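Local structure of esterase (uncultured bacterium FLS12, 4RGY) at residues 124-129 against 243-248; 133-136 against 142-145; 207-212 against 251-256; 224-229 against 236-241. The protein hydrolyses carboxylic esters as a low-temperature-active alkaline esterase, probably by the nucleophilic mechanism of the alpha/beta-hydrolases. All coordinates share one frame; numbering follows the deposited sequence.

Contact 1 (124-129 against 243-248)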
# COMPACT_ATOMS: atom_id res chain seq x y z
N GLY A 124 1.38 -20.70 11.69
CA GLY A 124 2.39 -20.25 10.75
C GLY A 124 2.92 -21.40 9.93
O GLY A 124 2.78 -22.56 10.33
N LEU A 125 3.53 -21.07 8.79
CA LEU A 125 4.20 -22.07 7.97
C LEU A 125 5.72 -21.96 8.14
O LEU A 125 6.23 -20.88 8.47
CB LEU A 125 3.77 -21.98 6.49
CG LEU A 125 4.26 -20.87 5.54
CD1 LEU A 125 4.11 -19.47 6.13
CD2 LEU A 125 5.69 -21.10 5.04
N SER A 126 6.42 -23.07 7.93
CA SER A 126 7.86 -23.20 8.18
C SER A 126 8.36 -22.68 9.51
O SER A 126 8.06 -23.17 10.62
CB SER A 126 8.67 -22.36 7.18
OG SER A 126 8.34 -22.65 5.84
N MET A 127 9.20 -21.69 9.30
CA MET A 127 9.78 -20.83 10.28
C MET A 127 8.71 -20.30 11.19
O MET A 127 8.91 -20.22 12.40
CB MET A 127 10.49 -19.69 9.55
CG MET A 127 11.33 -18.83 10.46
SD MET A 127 12.19 -17.47 9.64
CE MET A 127 10.85 -16.29 9.47
N GLY A 128 7.56 -19.93 10.61
CA GLY A 128 6.43 -19.43 11.38
C GLY A 128 5.65 -20.51 12.10
O GLY A 128 4.93 -20.22 13.06
N GLY A 129 5.76 -21.75 11.63
CA GLY A 129 5.20 -22.88 12.36
C GLY A 129 6.02 -23.13 13.62
O GLY A 129 5.47 -23.39 14.70
N GLY A 243 2.51 -33.36 -0.70
CA GLY A 243 2.78 -31.94 -0.75
C GLY A 243 4.24 -31.60 -0.53
O GLY A 243 5.00 -32.36 0.06
N GLU A 244 4.60 -30.42 -1.02
CA GLU A 244 5.94 -29.89 -0.87
C GLU A 244 5.87 -28.58 -0.08
O GLU A 244 4.81 -28.19 0.42
CB GLU A 244 6.58 -29.66 -2.24
CG GLU A 244 6.57 -30.91 -3.13
CD GLU A 244 7.33 -30.71 -4.42
OE1 GLU A 244 6.95 -29.82 -5.21
OE2 GLU A 244 8.31 -31.44 -4.65
N HIS A 245 7.01 -27.91 0.03
CA HIS A 245 7.10 -26.63 0.75
C HIS A 245 6.67 -25.51 -0.18
O HIS A 245 7.50 -24.76 -0.70
CB HIS A 245 8.54 -26.40 1.22
CG HIS A 245 8.65 -25.54 2.45
ND1 HIS A 245 8.29 -25.99 3.70
CD2 HIS A 245 9.10 -24.27 2.62
CE1 HIS A 245 8.50 -25.04 4.59
NE2 HIS A 245 9.00 -23.99 3.96
N GLU A 246 5.37 -25.41 -0.38
CA GLU A 246 4.84 -24.44 -1.33
C GLU A 246 3.42 -24.04 -0.96
O GLU A 246 2.73 -24.74 -0.21
CB GLU A 246 4.91 -24.99 -2.76
CG GLU A 246 4.11 -26.25 -3.01
CD GLU A 246 2.67 -25.95 -3.38
OE1 GLU A 246 1.77 -26.73 -3.00
OE2 GLU A 246 2.43 -24.95 -4.09
N TRP A 247 2.99 -22.92 -1.53
CA TRP A 247 1.78 -22.24 -1.08
C TRP A 247 0.45 -22.88 -1.46
O TRP A 247 -0.56 -22.62 -0.81
CB TRP A 247 1.83 -20.76 -1.49
CG TRP A 247 2.73 -20.00 -0.59
CD1 TRP A 247 4.04 -19.66 -0.83
CD2 TRP A 247 2.41 -19.50 0.70
NE1 TRP A 247 4.54 -18.97 0.25
CE2 TRP A 247 3.56 -18.86 1.20
CE3 TRP A 247 1.25 -19.52 1.48
CZ2 TRP A 247 3.58 -18.26 2.46
CZ3 TRP A 247 1.28 -18.91 2.73
CH2 TRP A 247 2.43 -18.29 3.20
N GLY A 248 0.43 -23.70 -2.52
CA GLY A 248 -0.76 -24.49 -2.82
C GLY A 248 -1.16 -25.35 -1.62
O GLY A 248 -2.32 -25.38 -1.22
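Ser-126 and His-245 meet in what is probably the catalytic site, a Ser-His-Asp triad completed by Asp-216. OG of Ser-126 lies at the edge of the imidazole, near its plane, and is modelled 2.4 Å from NE2 of His-245; so short a separation leaves the exact place of OG doubtful. With CG anti to the backbone N (chi1 -153°), the histidine ring is swung toward the serine, while ND1 is hydrogen-bonded to OD2 of Asp-216. Replacing His-245 by an alanine here would probably leave Ser-126 OG and the Asp-216 carboxylate with no imidazole between them, and with it the presumed relay would be lost. The serine stands on a strained turn between strand 120-125 and helix 127-138 (phi 48°, psi -118°), consistent with the GxSxG nucleophile elbow, in which a side chain at Gly-124 would strike the carbonyl oxygen of Gly-128. Beside this polar pair runs an apolar one: CD1 of Leu-125 approaches CH2 of Trp-247 at 3.6 Å, the two side chains crossing at about a right angle. The indole also meets Trp-59 and Trp-250 edge-to-face. Glu-246 caps the start of helix 247-260, its OE2 accepting from Gly-248 N at 2.8 Å from above the carboxylate plane.

Contact 2 (133-136 against 142-145)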
# COMPACT_ATOMS: atom_id res chain seq x y z
N LEU A 133 4.39 -22.59 17.44
CA LEU A 133 4.49 -23.57 18.52
C LEU A 133 5.36 -23.07 19.67
O LEU A 133 5.09 -23.37 20.83
CB LEU A 133 4.98 -24.93 18.00
CG LEU A 133 4.05 -25.63 17.02
CD1 LEU A 133 4.60 -27.00 16.69
CD2 LEU A 133 2.65 -25.75 17.60
N LYS A 134 6.39 -22.27 19.36
CA LYS A 134 7.17 -21.63 20.41
C LYS A 134 6.29 -20.70 21.26
O LYS A 134 6.35 -20.72 22.49
CB LYS A 134 8.35 -20.88 19.80
CG LYS A 134 9.28 -20.26 20.84
CD LYS A 134 10.39 -19.46 20.15
CE LYS A 134 11.23 -18.68 21.14
NZ LYS A 134 12.19 -17.75 20.45
N LEU A 135 5.48 -19.87 20.59
CA LEU A 135 4.54 -19.01 21.30
C LEU A 135 3.57 -19.82 22.15
O LEU A 135 3.36 -19.51 23.33
CB LEU A 135 3.77 -18.13 20.31
CG LEU A 135 4.59 -16.94 19.80
CD1 LEU A 135 3.93 -16.37 18.56
CD2 LEU A 135 4.74 -15.84 20.86
N GLY A 136 2.99 -20.87 21.58
CA GLY A 136 1.99 -21.65 22.28
C GLY A 136 2.57 -22.38 23.49
O GLY A 136 1.89 -22.52 24.51
N ARG A 142 -1.50 -17.49 27.07
CA ARG A 142 -1.91 -16.42 26.15
C ARG A 142 -2.60 -16.90 24.87
O ARG A 142 -3.21 -16.10 24.15
CB ARG A 142 -0.70 -15.57 25.75
CG ARG A 142 0.01 -14.93 26.92
CD ARG A 142 1.17 -14.07 26.42
NE ARG A 142 1.95 -13.54 27.53
CZ ARG A 142 3.15 -12.98 27.40
NH1 ARG A 142 3.79 -12.53 28.48
NH2 ARG A 142 3.71 -12.87 26.21
N PHE A 143 -2.50 -18.20 24.57
CA PHE A 143 -3.02 -18.74 23.32
C PHE A 143 -3.95 -19.91 23.54
O PHE A 143 -3.61 -20.88 24.22
CB PHE A 143 -1.88 -19.16 22.39
CG PHE A 143 -1.01 -18.01 21.97
CD1 PHE A 143 -1.40 -17.21 20.90
CD2 PHE A 143 0.16 -17.72 22.65
CE1 PHE A 143 -0.61 -16.13 20.51
CE2 PHE A 143 0.95 -16.64 22.26
CZ PHE A 143 0.56 -15.84 21.19
N ALA A 144 -5.14 -19.84 22.97
CA ALA A 144 -6.08 -20.95 23.04
C ALA A 144 -5.67 -22.07 22.09
O ALA A 144 -6.08 -23.22 22.26
CB ALA A 144 -7.48 -20.46 22.71
N ALA A 145 -4.88 -21.72 21.07
CA ALA A 145 -4.51 -22.68 20.04
C ALA A 145 -3.27 -22.20 19.29
O ALA A 145 -3.08 -20.99 19.11
CB ALA A 145 -5.65 -22.89 19.06
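Leu-135 and Phe-143 carry this contact, and most of it is apolar. CB of Leu-135 is 3.7 Å from CE2 of Phe-143, near the rim of the ring, while the branch carbon CD2 of Leu-135 stands alongside, 4.1 Å from CE2 of Phe-143. The two side chains approach obliquely. Phe-143 has CG anti to its carbonyl carbon (chi1 -63°), which carries the ring back from the loop to the helix.

A second kind of contact sets the ring against main chain. The carbonyl oxygen of Leu-135 lies 3.7 Å from CD2 of Phe-143, meeting the ring obliquely, and CA of Gly-136 is 4.4 Å from that same ring carbon. The closest CA atoms are those of Gly-136 and Phe-143, 5.9 Å apart.

Polar bonds do not cross between the segments; they tie each one to its surroundings. Arg-142 forms a salt bridge with Glu-101 on helix 95-110, Lys-134 NZ is hydrogen-bonded to the carbonyl oxygen of Tyr-86, and the backbones of Ala-144 and Ala-145 pair with Thr-120 and Val-122. Both Leu-135 and Phe-143 also touch Val-122, filling the layer between helix and sheet in a beta-alpha-beta crossover: strand 120-125, helix 127-138 and the neighbouring parallel strand 145-149 of the alpha/beta-hydrolase fold.

Contact 3 (207-212 against 251-256)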
# COMPACT_ATOMS: atom_id res chain seq x y z
N LYS A 207 -4.85 -25.85 22.36
CA LYS A 207 -5.10 -26.82 21.30
C LYS A 207 -3.88 -26.74 20.37
O LYS A 207 -3.40 -25.64 20.08
CB LYS A 207 -6.38 -26.45 20.54
CG LYS A 207 -7.18 -27.64 20.06
CD LYS A 207 -8.42 -27.20 19.28
CE LYS A 207 -9.22 -28.42 18.85
NZ LYS A 207 -10.39 -28.04 18.01
N LEU A 208 -3.37 -27.89 19.93
CA LEU A 208 -2.13 -27.92 19.15
C LEU A 208 -2.31 -28.67 17.85
O LEU A 208 -2.90 -29.75 17.83
CB LEU A 208 -1.00 -28.56 19.98
CG LEU A 208 -0.62 -27.77 21.23
CD1 LEU A 208 0.18 -28.62 22.20
CD2 LEU A 208 0.16 -26.50 20.89
N TYR A 209 -1.79 -28.10 16.77
CA TYR A 209 -1.96 -28.65 15.43
C TYR A 209 -0.62 -28.71 14.74
O TYR A 209 0.18 -27.76 14.82
CB TYR A 209 -2.95 -27.79 14.62
CG TYR A 209 -3.17 -28.22 13.19
CD1 TYR A 209 -2.24 -27.90 12.20
CD2 TYR A 209 -4.30 -28.94 12.81
CE1 TYR A 209 -2.43 -28.29 10.89
CE2 TYR A 209 -4.50 -29.33 11.49
CZ TYR A 209 -3.56 -29.01 10.54
OH TYR A 209 -3.73 -29.40 9.22
N GLN A 210 -0.39 -29.79 14.02
CA GLN A 210 0.81 -29.94 13.21
C GLN A 210 0.46 -30.63 11.90
O GLN A 210 -0.17 -31.68 11.91
CB GLN A 210 1.84 -30.80 13.95
CG GLN A 210 3.07 -31.13 13.12
CD GLN A 210 3.97 -32.19 13.74
OE1 GLN A 210 3.61 -32.84 14.73
NE2 GLN A 210 5.14 -32.37 13.16
N CYS A 211 0.88 -30.06 10.77
CA CYS A 211 0.77 -30.78 9.51
C CYS A 211 2.03 -30.64 8.67
O CYS A 211 2.83 -29.73 8.89
CB CYS A 211 -0.47 -30.35 8.71
SG CYS A 211 -0.32 -28.74 7.85
N CYS A 212 2.20 -31.52 7.70
CA CYS A 212 3.31 -31.40 6.75
C CYS A 212 3.03 -32.20 5.49
O CYS A 212 2.43 -33.29 5.55
CB CYS A 212 4.62 -31.88 7.39
SG CYS A 212 6.09 -31.45 6.45
N ASP A 251 -2.41 -23.07 1.29
CA ASP A 251 -3.72 -22.52 0.97
C ASP A 251 -4.80 -23.54 1.31
O ASP A 251 -5.85 -23.19 1.84
CB ASP A 251 -3.79 -22.15 -0.51
CG ASP A 251 -5.12 -21.51 -0.90
OD1 ASP A 251 -5.40 -20.38 -0.45
OD2 ASP A 251 -5.88 -22.13 -1.66
N ALA A 252 -4.55 -24.81 1.01
CA ALA A 252 -5.49 -25.88 1.35
C ALA A 252 -5.51 -26.12 2.85
O ALA A 252 -6.57 -26.19 3.48
CB ALA A 252 -5.11 -27.16 0.61
N GLN A 253 -4.32 -26.25 3.44
CA GLN A 253 -4.24 -26.62 4.85
C GLN A 253 -4.73 -25.53 5.81
O GLN A 253 -5.26 -25.85 6.88
CB GLN A 253 -2.82 -27.03 5.22
CG GLN A 253 -2.39 -28.34 4.59
CD GLN A 253 -3.32 -29.46 4.94
OE1 GLN A 253 -4.01 -30.01 4.08
NE2 GLN A 253 -3.37 -29.81 6.23
N ILE A 254 -4.57 -24.26 5.45
CA ILE A 254 -5.00 -23.20 6.37
C ILE A 254 -6.52 -23.22 6.57
O ILE A 254 -7.01 -22.86 7.64
CB ILE A 254 -4.48 -21.80 5.95
CG1 ILE A 254 -4.54 -20.82 7.13
CG2 ILE A 254 -5.27 -21.25 4.77
CD1 ILE A 254 -3.67 -21.23 8.32
N GLN A 255 -7.25 -23.70 5.56
CA GLN A 255 -8.70 -23.88 5.71
C GLN A 255 -9.04 -24.92 6.78
O GLN A 255 -9.99 -24.74 7.55
CB GLN A 255 -9.33 -24.26 4.37
CG GLN A 255 -9.21 -23.17 3.32
CD GLN A 255 -9.63 -23.65 1.96
OE1 GLN A 255 -10.82 -23.87 1.71
NE2 GLN A 255 -8.66 -23.84 1.07
N ARG A 256 -8.25 -25.98 6.84
CA ARG A 256 -8.45 -27.02 7.85
C ARG A 256 -8.09 -26.48 9.23
O ARG A 256 -8.78 -26.74 10.21
CB ARG A 256 -7.64 -28.26 7.51
CG ARG A 256 -7.98 -28.84 6.14
CD ARG A 256 -7.24 -30.15 5.89
NE ARG A 256 -7.57 -31.15 6.91
CZ ARG A 256 -8.63 -31.95 6.86
NH1 ARG A 256 -9.48 -31.87 5.84
NH2 ARG A 256 -8.85 -32.83 7.83
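Gln-253, on helix 247-260, reaches down to Tyr-209 and Cys-211 on strand 207-213, in the layer where a helix packs on a sheet of an alpha/beta fold. Its amide nitrogen is the atom lying closest to both. NE2 of Gln-253 gives a weak hydrogen bond to SG of Cys-211 at 3.6 Å, and it stands 3.0 Å from OH of Tyr-209, approaching at the edge of the phenol ring and near its plane. The amide is turned 27° from that ring, although the two side chains as a whole cross at about a right angle. CG of Gln-253, beside its own backbone N, lies 3.9 Å from SG of Cys-211, and a bend at chi2 (-57°) turns the amide so that NE2 comes near both strand residues.

Helix and strand run nearly antiparallel, at 159°, with their axes 10.4 Å apart; helix 247-260 follows the outermost strand 236-241 in the chain and packs along its neighbour 207-213. Tyr-209 and Cys-211, two residues apart on the strand, both send their side chains to this face.

The phenol OH is hydrogen-bonded to Glu-239 OE1 on the adjoining strand 236-241. CB of Arg-256 passes 4.4 Å from OH of Tyr-209, while the guanidinium of Arg-256 turns to a partner beyond the contact, its NH2 forming a salt bridge with Glu-239 OE2. Farther from the strand, NE2 of Gln-255 sends an almost straight bond to the carbonyl oxygen of Asp-251 at 3.0 Å, the acceptor lying in the amide plane but the donor standing above the plane of the carbonyl.

Contact 4 (224-229 against 236-241)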
# COMPACT_ATOMS: atom_id res chain seq x y z
N ARG A 224 9.72 -36.70 13.29
CA ARG A 224 10.43 -36.83 14.56
C ARG A 224 9.76 -36.02 15.68
O ARG A 224 9.63 -36.51 16.81
CB ARG A 224 11.91 -36.49 14.40
CG ARG A 224 12.68 -37.61 13.68
CD ARG A 224 14.19 -37.40 13.67
NE ARG A 224 14.55 -36.13 13.07
CZ ARG A 224 14.87 -35.05 13.77
NH1 ARG A 224 14.87 -35.13 15.10
NH2 ARG A 224 15.17 -33.92 13.17
N PHE A 225 9.30 -34.82 15.37
CA PHE A 225 8.60 -34.02 16.38
C PHE A 225 7.27 -34.67 16.76
O PHE A 225 6.92 -34.75 17.94
CB PHE A 225 8.40 -32.56 15.92
CG PHE A 225 7.70 -31.70 16.93
CD1 PHE A 225 8.39 -31.16 18.01
CD2 PHE A 225 6.34 -31.45 16.82
CE1 PHE A 225 7.74 -30.38 18.95
CE2 PHE A 225 5.69 -30.66 17.77
CZ PHE A 225 6.39 -30.12 18.82
N ARG A 226 6.51 -35.12 15.76
CA ARG A 226 5.25 -35.81 15.99
C ARG A 226 5.44 -37.00 16.92
O ARG A 226 4.71 -37.15 17.91
CB ARG A 226 4.67 -36.30 14.67
CG ARG A 226 3.32 -37.01 14.83
CD ARG A 226 3.01 -37.91 13.65
NE ARG A 226 3.92 -39.05 13.61
CZ ARG A 226 3.95 -39.93 12.62
NH1 ARG A 226 3.15 -39.77 11.57
NH2 ARG A 226 4.80 -40.95 12.66
N ASP A 227 6.42 -37.84 16.61
CA ASP A 227 6.66 -39.05 17.40
C ASP A 227 7.06 -38.67 18.83
O ASP A 227 6.64 -39.31 19.80
CB ASP A 227 7.72 -39.94 16.75
CG ASP A 227 7.22 -40.62 15.48
OD1 ASP A 227 6.01 -40.55 15.19
OD2 ASP A 227 8.06 -41.19 14.76
N HIS A 228 7.83 -37.60 18.96
CA HIS A 228 8.22 -37.11 20.27
C HIS A 228 7.02 -36.70 21.10
O HIS A 228 6.83 -37.17 22.23
CB HIS A 228 9.19 -35.94 20.11
CG HIS A 228 9.58 -35.27 21.39
ND1 HIS A 228 10.36 -35.88 22.35
CD2 HIS A 228 9.33 -34.02 21.85
CE1 HIS A 228 10.57 -35.03 23.35
NE2 HIS A 228 9.95 -33.90 23.07
N VAL A 229 6.17 -35.82 20.55
CA VAL A 229 5.04 -35.34 21.35
C VAL A 229 4.02 -36.44 21.63
O VAL A 229 3.40 -36.45 22.70
CB VAL A 229 4.38 -34.06 20.75
CG1 VAL A 229 5.40 -32.94 20.68
CG2 VAL A 229 3.77 -34.34 19.38
N PHE A 236 -1.94 -33.53 20.10
CA PHE A 236 -1.85 -32.80 18.84
C PHE A 236 -2.81 -33.38 17.81
O PHE A 236 -3.00 -34.60 17.73
CB PHE A 236 -0.45 -32.93 18.23
CG PHE A 236 0.52 -31.85 18.62
CD1 PHE A 236 1.16 -31.88 19.85
CD2 PHE A 236 0.84 -30.83 17.72
CE1 PHE A 236 2.07 -30.91 20.20
CE2 PHE A 236 1.75 -29.84 18.07
CZ PHE A 236 2.38 -29.89 19.31
N MET A 237 -3.41 -32.51 17.02
CA MET A 237 -3.99 -32.95 15.77
C MET A 237 -2.85 -32.96 14.78
O MET A 237 -2.22 -31.92 14.53
CB MET A 237 -5.10 -31.99 15.30
CG MET A 237 -5.54 -32.20 13.87
SD MET A 237 -6.31 -33.80 13.60
CE MET A 237 -7.65 -33.73 14.79
N TYR A 238 -2.52 -34.14 14.25
CA TYR A 238 -1.47 -34.28 13.25
C TYR A 238 -2.07 -34.69 11.92
O TYR A 238 -2.87 -35.63 11.86
CB TYR A 238 -0.41 -35.33 13.67
CG TYR A 238 0.62 -35.54 12.58
CD1 TYR A 238 1.72 -34.70 12.47
CD2 TYR A 238 0.48 -36.56 11.63
CE1 TYR A 238 2.66 -34.87 11.46
CE2 TYR A 238 1.41 -36.74 10.61
CZ TYR A 238 2.50 -35.89 10.54
OH TYR A 238 3.45 -36.03 9.55
N GLU A 239 -1.68 -34.01 10.84
CA GLU A 239 -2.16 -34.35 9.51
C GLU A 239 -1.01 -34.36 8.53
O GLU A 239 -0.11 -33.52 8.62
CB GLU A 239 -3.22 -33.34 9.04
CG GLU A 239 -4.43 -33.23 9.95
CD GLU A 239 -5.59 -32.48 9.31
OE1 GLU A 239 -5.37 -31.48 8.60
OE2 GLU A 239 -6.74 -32.91 9.54
N GLU A 240 -1.04 -35.27 7.57
CA GLU A 240 -0.06 -35.29 6.51
C GLU A 240 -0.76 -35.76 5.25
O GLU A 240 -1.78 -36.45 5.32
CB GLU A 240 1.12 -36.20 6.85
CG GLU A 240 0.75 -37.68 6.91
CD GLU A 240 1.95 -38.57 7.18
OE1 GLU A 240 2.90 -38.13 7.86
OE2 GLU A 240 1.95 -39.72 6.69
N SER A 241 -0.20 -35.39 4.10
CA SER A 241 -0.77 -35.73 2.80
C SER A 241 0.26 -35.30 1.76
O SER A 241 1.22 -34.63 2.10
CB SER A 241 -2.11 -35.01 2.58
OG SER A 241 -1.97 -33.60 2.66
O HOH W 1 3.21 -41.33 8.78
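OD1 of Asp-227 takes two N-H groups from Arg-226, the side chain that lies over Tyr-238. NH2 of Arg-226 is on the syn lone pair of that oxygen at 2.8 Å, and NE comes from the same syn side but tilted from the carboxylate plane; such a side-on grip should fix the guanidinium's rotation. Across the contact CD of Arg-226 sits squarely over one face of the phenol, 3.4 Å from the centroid of the Tyr-238 ring. A bend at chi3 (69°) then carries the charged group off-centre, CZ of Arg-226 keeping a cation-pi contact of 5.0 Å to that centroid. Here helix 219-232 packs on strand 236-241, its successor in the beta-alpha-beta unit begun by strand 207-213. Tyr-238 OH donates to the anti lone pair of Glu-240 OE1 at 2.8 Å, an oxygen also bonded to Tyr-219 OH; OE2 reaches Arg-226 NH1 through a water. A leucine in place of Tyr-238 would probably deprive the arginine of its aromatic floor and Glu-240 of one donor. Deeper in, the edge of Phe-225 meets the face of Phe-236, offset, with planes at 85°, and CG2 of Val-229 touches CD1 of Phe-236 at 3.6 Å.

Overall arrangement
All four contacts belong to one alpha/beta sheet and its flanking helices. Contact 1, the probable catalytic site, shares helix 247-260 with contact 3, whose centre is about 10 Å away, and helix 127-138 with contact 2, whose centre is about 18 Å away on the other side of the chain's centre. Contacts 3 and 4 have centres about 11 Å apart and meet through Glu-239, as strands 207-213 and 236-241 are sheet neighbours. Leu-133 ties contact 2 to both, touching Leu-208, Phe-225 and Phe-236, while the backbone of Ala-144 pairs with Lys-207. Contact 4 lies at the sheet's last strand, about 15 Å centre to centre from contact 1.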